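PDB 4ECG: putative iron-regulated protein A from Parabacteroides distasonis ATCC 8503, which is an imelysin-like protein of the M75 peptidase family that binds calcium ions and is a putative metalloendopeptidase. Local coordinates for residues Thr38-Val43 / Asn193-Gly198. Numbering follows the deposited sequence.
Sequences TFVDEV and NGWLKG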
loop_
_atom_site.group_PDB
_atom_site.type_symbol
_atom_site.label_atom_id
_atom_site.label_comp_id
_atom_site.label_asym_id
_atom_site.label_seq_id
_atom_site.Cartn_x
_atom_site.Cartn_y
_atom_site.Cartn_z
ATOM N N THR A 38 -2.288 -5.236 -20.124
ATOM C CA THR A 38 -2.870 -6.182 -19.166
ATOM C C THR A 38 -2.649 -5.710 -17.719
ATOM O O THR A 38 -3.498 -5.897 -16.842
ATOM C CB THR A 38 -2.174 -7.533 -19.287
ATOM O OG1 THR A 38 -2.310 -8.055 -20.635
ATOM C CG2 THR A 38 -2.692 -8.495 -18.235
ATOM N N PHE A 39 -1.495 -5.096 -17.454
ATOM C CA PHE A 39 -1.270 -4.512 -16.138
ATOM C C PHE A 39 -2.362 -3.466 -15.817
ATOM O O PHE A 39 -2.989 -3.541 -14.769
ATOM C CB PHE A 39 0.137 -3.878 -15.997
ATOM C CG PHE A 39 0.238 -2.986 -14.799
ATOM C CD1 PHE A 39 0.344 -3.529 -13.533
ATOM C CD2 PHE A 39 0.121 -1.624 -14.933
ATOM C CE1 PHE A 39 0.375 -2.721 -12.412
ATOM C CE2 PHE A 39 0.149 -0.803 -13.826
ATOM C CZ PHE A 39 0.263 -1.361 -12.562
ATOM N N VAL A 40 -2.574 -2.504 -16.732
ATOM C CA VAL A 40 -3.526 -1.410 -16.538
ATOM C C VAL A 40 -4.953 -1.934 -16.410
ATOM O O VAL A 40 -5.679 -1.458 -15.551
ATOM C CB VAL A 40 -3.466 -0.344 -17.653
ATOM C CG1 VAL A 40 -4.601 0.678 -17.501
ATOM C CG2 VAL A 40 -2.101 0.350 -17.666
ATOM N N ASP A 41 -5.345 -2.921 -17.228
ATOM C CA ASP A 41 -6.759 -3.358 -17.300
ATOM C C ASP A 41 -7.100 -4.485 -16.315
ATOM O O ASP A 41 -8.236 -4.604 -15.874
ATOM C CB ASP A 41 -7.137 -3.796 -18.728
ATOM C CG ASP A 41 -7.149 -2.621 -19.756
ATOM O OD1 ASP A 41 -7.408 -1.452 -19.374
ATOM O OD2 ASP A 41 -6.922 -2.888 -20.968
ATOM N N GLU A 42 -6.117 -5.300 -15.957
ATOM C CA GLU A 42 -6.351 -6.442 -15.077
ATOM C C GLU A 42 -5.706 -6.320 -13.670
ATOM O O GLU A 42 -6.044 -7.131 -12.783
ATOM C CB GLU A 42 -5.861 -7.723 -15.779
ATOM C CG GLU A 42 -6.496 -7.982 -17.163
ATOM C CD GLU A 42 -8.026 -8.133 -17.119
ATOM O OE1 GLU A 42 -8.585 -8.740 -16.157
ATOM O OE2 GLU A 42 -8.714 -7.672 -18.066
ATOM N N VAL A 43 -4.763 -5.370 -13.463
ATOM C CA VAL A 43 -4.179 -5.147 -12.127
ATOM C C VAL A 43 -4.573 -3.758 -11.542
ATOM O O VAL A 43 -5.337 -3.706 -10.598
ATOM C CB VAL A 43 -2.664 -5.421 -12.043
ATOM C CG1 VAL A 43 -2.222 -5.253 -10.599
ATOM C CG2 VAL A 43 -2.350 -6.837 -12.471
ATOM N N ASN A 193 -10.853 7.677 -10.582
ATOM C CA ASN A 193 -11.126 8.602 -11.700
ATOM C C ASN A 193 -9.885 9.126 -12.364
ATOM O O ASN A 193 -9.857 9.264 -13.550
ATOM C CB ASN A 193 -12.007 9.781 -11.310
ATOM C CG ASN A 193 -13.405 9.346 -10.899
ATOM O OD1 ASN A 193 -13.922 8.377 -11.395
ATOM N ND2 ASN A 193 -13.979 10.040 -9.939
ATOM N N GLY A 194 -8.853 9.421 -11.605
ATOM C CA GLY A 194 -7.618 9.916 -12.206
ATOM C C GLY A 194 -7.031 8.925 -13.210
ATOM O O GLY A 194 -6.570 9.315 -14.252
ATOM N N TRP A 195 -7.050 7.641 -12.881
ATOM C CA TRP A 195 -6.620 6.609 -13.804
ATOM C C TRP A 195 -7.613 6.430 -14.936
ATOM O O TRP A 195 -7.202 6.349 -16.092
ATOM C CB TRP A 195 -6.419 5.277 -13.077
ATOM C CG TRP A 195 -5.087 5.164 -12.428
ATOM C CD1 TRP A 195 -4.654 5.765 -11.248
ATOM C CD2 TRP A 195 -3.946 4.420 -12.903
ATOM N NE1 TRP A 195 -3.343 5.467 -11.004
ATOM C CE2 TRP A 195 -2.870 4.653 -11.941
ATOM C CE3 TRP A 195 -3.712 3.636 -13.969
ATOM C CZ2 TRP A 195 -1.653 4.060 -12.065
ATOM C CZ3 TRP A 195 -2.486 3.045 -14.087
ATOM C CH2 TRP A 195 -1.485 3.225 -13.143
ATOM N N LEU A 196 -8.909 6.370 -14.608
ATOM C CA LEU A 196 -9.931 5.976 -15.564
ATOM C C LEU A 196 -10.185 7.029 -16.612
ATOM O O LEU A 196 -10.295 6.682 -17.795
ATOM C CB LEU A 196 -11.249 5.597 -14.902
ATOM C CG LEU A 196 -12.319 5.060 -15.893
ATOM C CD1 LEU A 196 -11.780 3.838 -16.667
ATOM C CD2 LEU A 196 -13.656 4.734 -15.209
ATOM N N LYS A 197 -10.292 8.286 -16.183
ATOM C CA LYS A 197 -10.647 9.381 -17.089
ATOM C C LYS A 197 -9.910 10.702 -16.873
ATOM O O LYS A 197 -10.113 11.653 -17.627
ATOM C CB LYS A 197 -12.168 9.601 -17.102
ATOM C CG LYS A 197 -12.812 10.106 -15.814
ATOM C CD LYS A 197 -14.348 10.243 -16.007
ATOM C CE LYS A 197 -15.015 11.345 -15.151
ATOM N NZ LYS A 197 -15.447 10.828 -13.826
ATOM N N GLY A 198 -9.019 10.760 -15.886
ATOM C CA GLY A 198 -8.421 12.029 -15.474
ATOM C C GLY A 198 -9.317 12.898 -14.579
ATOM O O GLY A 198 -10.522 12.651 -14.445
#
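With its chi1 at -83°, some 20° beyond the usual -60°, W195 sends the benzo edge of its indole, CZ3 and CH2, out from the last turn of helix 171-196 toward F39 and V40. F39, whose CG lies anti to the backbone N (chi1 165°), swings its ring to meet it. The two touch loosely, F39 CE2 standing 4.4 Å from W195 CH2, and the tryptophan carbon arrives at the edge of the phenyl ring, near its plane. V40 adds one methyl: its CG2 sits 4.5 Å from W195 CZ3, at the indole edge. The indole spans most of the distance, since even the nearest CA atoms, those of V40 and W195, are 9.0 Å apart. Within the largely helical imelysin fold, W195 illustrates how a large aromatic can put two separated helices in contact by apolar packing, here against the long helix 29-68. All three residues are buried, and neighbours fill in around them: Y208 meets the indole edge-to-face, A44 touches it from helix 29-68, and V40 also packs on M212 of helix 208-214. F94 meets the F39 ring edge-to-face, while the F39 side chain lies about 11 Å from that of the calcium ligand E92.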